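Local coordinates for siderophore periplasmic binding protein (PDB 5DH0), which probably binds ferric siderophore of the fuscachelin type outside the membrane and hands it to a transporter for iron uptake, at residues A[181-193]-A[206-219]. Sequence-based numbering, arbitrary orientation.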
ATOM      1  N   ASP A 181     -14.397  -8.979   3.405  1.00 41.00           N
ATOM      2  CA  ASP A 181     -13.184  -9.283   4.156  1.00 46.46           C
ATOM      3  C   ASP A 181     -11.981  -9.451   3.228  1.00 47.21           C
ATOM      4  O   ASP A 181     -10.887  -8.965   3.522  1.00 45.63           O
ATOM      5  CB  ASP A 181     -13.367 -10.544   5.012  1.00 53.30           C
ATOM      6  CG  ASP A 181     -14.311 -10.332   6.197  1.00 60.67           C
ATOM      7  OD1 ASP A 181     -14.798  -9.197   6.402  1.00 60.40           O
ATOM      8  OD2 ASP A 181     -14.545 -11.307   6.942  1.00 59.21           O
ATOM      9  N   GLN A 182     -12.179 -10.149   2.113  1.00 47.37           N
ATOM     10  CA  GLN A 182     -11.102 -10.337   1.143  1.00 46.39           C
ATOM     11  C   GLN A 182     -10.712  -9.004   0.506  1.00 43.44           C
ATOM     12  O   GLN A 182      -9.531  -8.697   0.401  1.00 43.74           O
ATOM     13  CB  GLN A 182     -11.500 -11.340   0.057  1.00 47.43           C
ATOM     14  CG  GLN A 182     -11.612 -12.790   0.512  1.00 46.99           C
ATOM     15  CD  GLN A 182     -12.964 -13.124   1.118  1.00 56.11           C
ATOM     16  OE1 GLN A 182     -13.757 -12.239   1.447  1.00 45.66           O
ATOM     17  NE2 GLN A 182     -13.247 -14.415   1.234  1.00 65.22           N
ATOM     18  N   LEU A 183     -11.700  -8.216   0.088  1.00 39.16           N
ATOM     19  CA  LEU A 183     -11.435  -6.873  -0.432  1.00 39.95           C
ATOM     20  C   LEU A 183     -10.655  -6.002   0.554  1.00 43.87           C
ATOM     21  O   LEU A 183      -9.774  -5.238   0.161  1.00 47.71           O
ATOM     22  CB  LEU A 183     -12.741  -6.172  -0.818  1.00 35.70           C
ATOM     23  CG  LEU A 183     -13.415  -6.755  -2.065  1.00 39.48           C
ATOM     24  CD1 LEU A 183     -14.796  -6.161  -2.284  1.00 39.17           C
ATOM     25  CD2 LEU A 183     -12.533  -6.517  -3.273  1.00 37.14           C
ATOM     26  N   ALA A 184     -10.970  -6.124   1.837  1.00 44.14           N
ATOM     27  CA  ALA A 184     -10.307  -5.330   2.858  1.00 44.36           C
ATOM     28  C   ALA A 184      -8.840  -5.756   3.066  1.00 47.27           C
ATOM     29  O   ALA A 184      -7.992  -4.926   3.386  1.00 50.27           O
ATOM     30  CB  ALA A 184     -11.084  -5.417   4.165  1.00 40.18           C
ATOM     31  N   ASP A 185      -8.532  -7.035   2.866  1.00 46.72           N
ATOM     32  CA  ASP A 185      -7.185  -7.539   3.163  1.00 52.05           C
ATOM     33  C   ASP A 185      -6.275  -7.781   1.957  1.00 51.13           C
ATOM     34  O   ASP A 185      -5.067  -7.931   2.124  1.00 46.95           O
ATOM     35  CB  ASP A 185      -7.282  -8.843   3.950  1.00 52.79           C
ATOM     36  CG  ASP A 185      -7.647  -8.616   5.394  1.00 65.21           C
ATOM     37  OD1 ASP A 185      -6.791  -8.078   6.144  1.00 69.18           O
ATOM     38  OD2 ASP A 185      -8.793  -8.964   5.770  1.00 65.59           O
ATOM     39  N   THR A 186      -6.853  -7.829   0.759  1.00 48.72           N
ATOM     40  CA  THR A 186      -6.107  -8.191  -0.444  1.00 47.92           C
ATOM     41  C   THR A 186      -5.683  -6.979  -1.278  1.00 44.50           C
ATOM     42  O   THR A 186      -6.507  -6.150  -1.662  1.00 45.33           O
ATOM     43  CB  THR A 186      -6.934  -9.135  -1.357  1.00 50.99           C
ATOM     44  OG1 THR A 186      -7.502 -10.198  -0.578  1.00 47.25           O
ATOM     45  CG2 THR A 186      -6.060  -9.714  -2.493  1.00 43.53           C
ATOM     46  N   THR A 187      -4.393  -6.888  -1.560  1.00 41.93           N
ATOM     47  CA  THR A 187      -3.890  -5.886  -2.483  1.00 39.18           C
ATOM     48  C   THR A 187      -3.785  -6.475  -3.891  1.00 38.26           C
ATOM     49  O   THR A 187      -3.139  -7.505  -4.089  1.00 34.32           O
ATOM     50  CB  THR A 187      -2.530  -5.366  -2.031  1.00 39.80           C
ATOM     51  OG1 THR A 187      -2.660  -4.807  -0.719  1.00 42.75           O
ATOM     52  CG2 THR A 187      -2.013  -4.295  -2.991  1.00 37.03           C
ATOM     53  N   PHE A 188      -4.445  -5.825  -4.851  1.00 37.19           N
ATOM     54  CA  PHE A 188      -4.429  -6.241  -6.255  1.00 31.53           C
ATOM     55  C   PHE A 188      -3.470  -5.433  -7.116  1.00 33.90           C
ATOM     56  O   PHE A 188      -3.075  -4.317  -6.761  1.00 34.32           O
ATOM     57  CB  PHE A 188      -5.827  -6.126  -6.859  1.00 31.47           C
ATOM     58  CG  PHE A 188      -6.785  -7.122  -6.326  1.00 38.18           C
ATOM     59  CD1 PHE A 188      -7.439  -6.900  -5.123  1.00 37.97           C
ATOM     60  CD2 PHE A 188      -7.031  -8.296  -7.016  1.00 36.76           C
ATOM     61  CE1 PHE A 188      -8.315  -7.837  -4.626  1.00 41.08           C
ATOM     62  CE2 PHE A 188      -7.910  -9.228  -6.520  1.00 39.67           C
ATOM     63  CZ  PHE A 188      -8.554  -8.998  -5.322  1.00 46.88           C
ATOM     64  N   ALA A 189      -3.110  -5.996  -8.265  1.00 35.14           N
ATOM     65  CA  ALA A 189      -2.362  -5.255  -9.276  1.00 30.34           C
ATOM     66  C   ALA A 189      -2.753  -5.759 -10.646  1.00 31.11           C
ATOM     67  O   ALA A 189      -2.907  -6.966 -10.847  1.00 30.83           O
ATOM     68  CB  ALA A 189      -0.883  -5.391  -9.065  1.00 31.44           C
ATOM     69  N   LEU A 190      -2.945  -4.828 -11.579  1.00 30.48           N
ATOM     70  CA  LEU A 190      -3.219  -5.180 -12.960  1.00 31.17           C
ATOM     71  C   LEU A 190      -2.070  -4.692 -13.844  1.00 31.28           C
ATOM     72  O   LEU A 190      -1.746  -3.495 -13.882  1.00 30.75           O
ATOM     73  CB  LEU A 190      -4.547  -4.598 -13.427  1.00 30.69           C
ATOM     74  CG  LEU A 190      -4.721  -4.782 -14.935  1.00 31.95           C
ATOM     75  CD1 LEU A 190      -4.705  -6.267 -15.318  1.00 29.92           C
ATOM     76  CD2 LEU A 190      -5.981  -4.089 -15.434  1.00 31.86           C
ATOM     77  N   VAL A 191      -1.439  -5.635 -14.542  1.00 30.74           N
ATOM     78  CA  VAL A 191      -0.239  -5.323 -15.313  1.00 31.39           C
ATOM     79  C   VAL A 191      -0.393  -5.734 -16.764  1.00 29.70           C
ATOM     80  O   VAL A 191      -1.197  -6.617 -17.070  1.00 28.41           O
ATOM     81  CB  VAL A 191       1.022  -6.023 -14.725  1.00 31.32           C
ATOM     82  CG1 VAL A 191       1.230  -5.652 -13.233  1.00 27.88           C
ATOM     83  CG2 VAL A 191       0.942  -7.539 -14.916  1.00 27.07           C
ATOM     84  N   PHE A 192       0.375  -5.088 -17.649  1.00 28.61           N
ATOM     85  CA  PHE A 192       0.568  -5.573 -19.027  1.00 31.32           C
ATOM     86  C   PHE A 192       1.983  -5.244 -19.523  1.00 30.03           C
ATOM     87  O   PHE A 192       2.638  -4.328 -19.019  1.00 28.35           O
ATOM     88  CB  PHE A 192      -0.502  -5.002 -19.991  1.00 30.59           C
ATOM     89  CG  PHE A 192      -0.487  -3.502 -20.133  1.00 35.50           C
ATOM     90  CD1 PHE A 192      -1.277  -2.707 -19.319  1.00 36.36           C
ATOM     91  CD2 PHE A 192       0.289  -2.879 -21.115  1.00 33.05           C
ATOM     92  CE1 PHE A 192      -1.276  -1.323 -19.462  1.00 34.63           C
ATOM     93  CE2 PHE A 192       0.288  -1.498 -21.251  1.00 30.46           C
ATOM     94  CZ  PHE A 192      -0.492  -0.726 -20.430  1.00 41.66           C
ATOM     95  N   GLY A 193       2.471  -6.018 -20.483  1.00 33.22           N
ATOM     96  CA  GLY A 193       3.817  -5.810 -21.005  1.00 33.73           C
ATOM     97  C   GLY A 193       3.858  -4.871 -22.201  1.00 31.71           C
ATOM     98  O   GLY A 193       2.954  -4.852 -23.037  1.00 35.02           O
ATOM     99  N   TRP A 206      -9.473   1.228 -17.411  1.00 25.48           N
ATOM    100  CA  TRP A 206      -9.606  -0.185 -17.767  1.00 28.82           C
ATOM    101  C   TRP A 206      -9.926  -1.032 -16.538  1.00 27.65           C
ATOM    102  O   TRP A 206     -10.697  -0.606 -15.681  1.00 27.77           O
ATOM    103  CB  TRP A 206      -8.319  -0.652 -18.473  1.00 25.75           C
ATOM    104  CG  TRP A 206      -7.973   0.287 -19.617  1.00 29.03           C
ATOM    105  CD1 TRP A 206      -8.820   0.712 -20.590  1.00 30.90           C
ATOM    106  CD2 TRP A 206      -6.714   0.930 -19.883  1.00 31.37           C
ATOM    107  NE1 TRP A 206      -8.183   1.574 -21.450  1.00 31.34           N
ATOM    108  CE2 TRP A 206      -6.883   1.718 -21.042  1.00 35.55           C
ATOM    109  CE3 TRP A 206      -5.458   0.891 -19.278  1.00 32.28           C
ATOM    110  CZ2 TRP A 206      -5.851   2.468 -21.594  1.00 36.02           C
ATOM    111  CZ3 TRP A 206      -4.429   1.649 -19.836  1.00 36.07           C
ATOM    112  CH2 TRP A 206      -4.637   2.421 -20.975  1.00 47.52           C
ATOM    113  N   GLY A 207      -9.309  -2.203 -16.423  1.00 29.52           N
ATOM    114  CA  GLY A 207      -9.572  -3.090 -15.305  1.00 24.38           C
ATOM    115  C   GLY A 207      -9.243  -2.495 -13.951  1.00 28.02           C
ATOM    116  O   GLY A 207      -9.836  -2.892 -12.934  1.00 27.51           O
ATOM    117  N   GLY A 208      -8.287  -1.561 -13.921  1.00 26.63           N
ATOM    118  CA  GLY A 208      -7.888  -0.909 -12.682  1.00 27.85           C
ATOM    119  C   GLY A 208      -9.031  -0.067 -12.114  1.00 30.58           C
ATOM    120  O   GLY A 208      -9.231   0.021 -10.904  1.00 29.44           O
ATOM    121  N   GLU A 209      -9.781   0.559 -13.011  1.00 28.67           N
ATOM    122  CA  GLU A 209     -10.909   1.369 -12.625  1.00 33.36           C
ATOM    123  C   GLU A 209     -12.042   0.491 -12.086  1.00 36.62           C
ATOM    124  O   GLU A 209     -12.730   0.885 -11.147  1.00 36.46           O
ATOM    125  CB  GLU A 209     -11.390   2.216 -13.799  1.00 33.22           C
ATOM    126  CG  GLU A 209     -12.247   3.387 -13.363  1.00 37.22           C
ATOM    127  CD  GLU A 209     -13.750   3.094 -13.456  1.00 47.72           C
ATOM    128  OE1 GLU A 209     -14.108   1.956 -13.841  1.00 40.38           O
ATOM    129  OE2 GLU A 209     -14.570   4.004 -13.145  1.00 53.14           O
ATOM    130  N   ILE A 210     -12.209  -0.704 -12.650  1.00 30.80           N
ATOM    131  CA  ILE A 210     -13.238  -1.615 -12.156  1.00 34.52           C
ATOM    132  C   ILE A 210     -12.887  -2.169 -10.787  1.00 31.81           C
ATOM    133  O   ILE A 210     -13.746  -2.242  -9.907  1.00 32.57           O
ATOM    134  CB  ILE A 210     -13.495  -2.764 -13.139  1.00 33.23           C
ATOM    135  CG1 ILE A 210     -14.247  -2.213 -14.343  1.00 34.80           C
ATOM    136  CG2 ILE A 210     -14.366  -3.826 -12.490  1.00 27.91           C
ATOM    137  CD1 ILE A 210     -14.158  -3.079 -15.537  1.00 39.25           C
ATOM    138  N   LEU A 211     -11.626  -2.529 -10.587  1.00 32.57           N
ATOM    139  CA  LEU A 211     -11.174  -2.923  -9.258  1.00 33.64           C
ATOM    140  C   LEU A 211     -11.405  -1.780  -8.272  1.00 35.87           C
ATOM    141  O   LEU A 211     -11.862  -2.006  -7.151  1.00 35.35           O
ATOM    142  CB  LEU A 211      -9.701  -3.321  -9.274  1.00 35.77           C
ATOM    143  CG  LEU A 211      -9.420  -4.734  -9.777  1.00 36.84           C
ATOM    144  CD1 LEU A 211      -7.990  -4.836 -10.279  1.00 35.35           C
ATOM    145  CD2 LEU A 211      -9.668  -5.734  -8.658  1.00 36.33           C
ATOM    146  N   HIS A 212     -11.096  -0.556  -8.693  1.00 33.13           N
ATOM    147  CA  HIS A 212     -11.290   0.602  -7.835  1.00 32.89           C
ATOM    148  C   HIS A 212     -12.789   0.808  -7.529  1.00 36.49           C
ATOM    149  O   HIS A 212     -13.177   0.964  -6.378  1.00 34.38           O
ATOM    150  CB  HIS A 212     -10.688   1.846  -8.482  1.00 28.20           C
ATOM    151  CG  HIS A 212     -10.756   3.072  -7.623  1.00 35.48           C
ATOM    152  ND1 HIS A 212     -10.076   3.188  -6.426  1.00 35.91           N
ATOM    153  CD2 HIS A 212     -11.415   4.246  -7.796  1.00 34.84           C
ATOM    154  CE1 HIS A 212     -10.316   4.375  -5.898  1.00 35.68           C
ATOM    155  NE2 HIS A 212     -11.130   5.036  -6.706  1.00 35.07           N
ATOM    156  N   THR A 213     -13.624   0.779  -8.562  1.00 34.12           N
ATOM    157  CA  THR A 213     -15.065   0.943  -8.405  1.00 35.67           C
ATOM    158  C   THR A 213     -15.659  -0.089  -7.430  1.00 36.51           C
ATOM    159  O   THR A 213     -16.610   0.176  -6.721  1.00 38.75           O
ATOM    160  CB  THR A 213     -15.745   0.837  -9.774  1.00 38.55           C
ATOM    161  OG1 THR A 213     -15.258   1.892 -10.613  1.00 40.95           O
ATOM    162  CG2 THR A 213     -17.252   0.937  -9.664  1.00 34.73           C
ATOM    163  N   LEU A 214     -15.049  -1.259  -7.385  1.00 36.86           N
ATOM    164  CA  LEU A 214     -15.478  -2.337  -6.530  1.00 34.37           C
ATOM    165  C   LEU A 214     -15.018  -2.108  -5.092  1.00 38.61           C
ATOM    166  O   LEU A 214     -15.482  -2.768  -4.160  1.00 37.78           O
ATOM    167  CB  LEU A 214     -14.915  -3.639  -7.070  1.00 34.84           C
ATOM    168  CG  LEU A 214     -15.374  -4.998  -6.595  1.00 38.24           C
ATOM    169  CD1 LEU A 214     -16.837  -5.201  -6.973  1.00 33.66           C
ATOM    170  CD2 LEU A 214     -14.498  -6.043  -7.258  1.00 31.56           C
ATOM    171  N   GLY A 215     -14.090  -1.176  -4.909  1.00 33.83           N
ATOM    172  CA  GLY A 215     -13.527  -0.953  -3.590  1.00 31.32           C
ATOM    173  C   GLY A 215     -12.322  -1.819  -3.268  1.00 35.86           C
ATOM    174  O   GLY A 215     -11.908  -1.905  -2.111  1.00 37.18           O
ATOM    175  N   ALA A 216     -11.734  -2.449  -4.287  1.00 36.43           N
ATOM    176  CA  ALA A 216     -10.506  -3.220  -4.085  1.00 34.17           C
ATOM    177  C   ALA A 216      -9.346  -2.297  -3.751  1.00 32.49           C
ATOM    178  O   ALA A 216      -9.332  -1.140  -4.147  1.00 33.31           O
ATOM    179  CB  ALA A 216     -10.172  -4.058  -5.318  1.00 36.53           C
ATOM    180  N   LYS A 217      -8.384  -2.809  -2.999  1.00 30.66           N
ATOM    181  CA  LYS A 217      -7.158  -2.085  -2.752  1.00 32.65           C
ATOM    182  C   LYS A 217      -6.137  -2.479  -3.835  1.00 38.70           C
ATOM    183  O   LYS A 217      -6.038  -3.664  -4.207  1.00 36.50           O
ATOM    184  CB  LYS A 217      -6.666  -2.395  -1.333  1.00 38.22           C
ATOM    185  CG  LYS A 217      -5.262  -1.906  -1.004  1.00 46.35           C
ATOM    186  CD  LYS A 217      -5.131  -1.425   0.462  1.00 52.51           C
ATOM    187  CE  LYS A 217      -5.950  -2.243   1.450  1.00 50.77           C
ATOM    188  NZ  LYS A 217      -5.537  -3.661   1.529  1.00 59.12           N
ATOM    189  N   GLN A 218      -5.402  -1.511  -4.385  1.00 33.07           N
ATOM    190  CA  GLN A 218      -4.381  -1.880  -5.371  1.00 37.01           C
ATOM    191  C   GLN A 218      -2.993  -1.418  -4.955  1.00 37.91           C
ATOM    192  O   GLN A 218      -2.847  -0.585  -4.065  1.00 31.26           O
ATOM    193  CB  GLN A 218      -4.730  -1.347  -6.779  1.00 32.13           C
ATOM    194  CG  GLN A 218      -6.080  -1.855  -7.289  1.00 32.48           C
ATOM    195  CD  GLN A 218      -6.413  -1.411  -8.706  1.00 32.69           C
ATOM    196  OE1 GLN A 218      -5.799  -1.863  -9.670  1.00 38.46           O
ATOM    197  NE2 GLN A 218      -7.386  -0.509  -8.836  1.00 31.51           N
ATOM    198  N   SER A 219      -1.984  -1.978  -5.627  1.00 35.13           N
ATOM    199  CA  SER A 219      -0.575  -1.765  -5.322  1.00 34.55           C
ATOM    200  C   SER A 219      -0.055  -0.312  -5.361  1.00 36.27           C
ATOM    201  O   SER A 219      -0.509   0.510  -6.160  1.00 36.33           O
ATOM    202  CB  SER A 219       0.253  -2.606  -6.292  1.00 36.27           C
ATOM    203  OG  SER A 219       1.614  -2.258  -6.188  1.00 37.67           O
TER
HETATM  204  O   HOH W   1      -3.011  -2.060 -10.543  1.00 34.39           O
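F188 and L211 meet because each sets its CG beside its own backbone N, opposite the carbonyl carbon (chi1 -70° and -80°), which brings the ring of the strand and the branched end of the helix residue together at about a right angle. L211 CD2 lies over one face of the ring, offset toward the rim and 4.2 Å from its centroid, a CH-pi contact; a flat aromatic offers a methyl group a broad apolar seat. A216 adds its small CB 3.9 Å from F188 CD1, and the same methyl touches L183 CD2 at 4.0 Å. Were F188 cut back to an alanine, a gap would probably open between L211 and A216, and L211 CD2 would lose the face it rests on.

The backbone of F188 is held at both ends. Its N donates to K217 O at 2.8 Å in a nearly straight bond (175°), and its O accepts from S219 N, also at 2.8 Å, giving the alternation of a parallel bridge between F188 and Q218. Q218 ties strand to helix: its chain, extended beyond CG, carries NE2 to G208 O, 2.8 Å away, while OE1 receives a water that accepts from L190 N. Glycine suits position 207, since L190 CD2 comes within 3.7 Å of G207 CA, where a CB would collide. At G215 positive phi ends helix 206-213 in a Schellman motif, turning the chain toward the strand.

Strand 246-250 pairs along the other edge of 187-193, while helix 292-307 covers the F188-L211 cluster through L306 and I302. Helix 206-213, antiparallel to strand 187-193, packs on the mixed sheet after the 187-193/197-201 hairpin; the chain then returns as the short, weakly bonded parallel strand 217-218, in an alpha/beta lobe consistent with periplasmic siderophore-binding proteins.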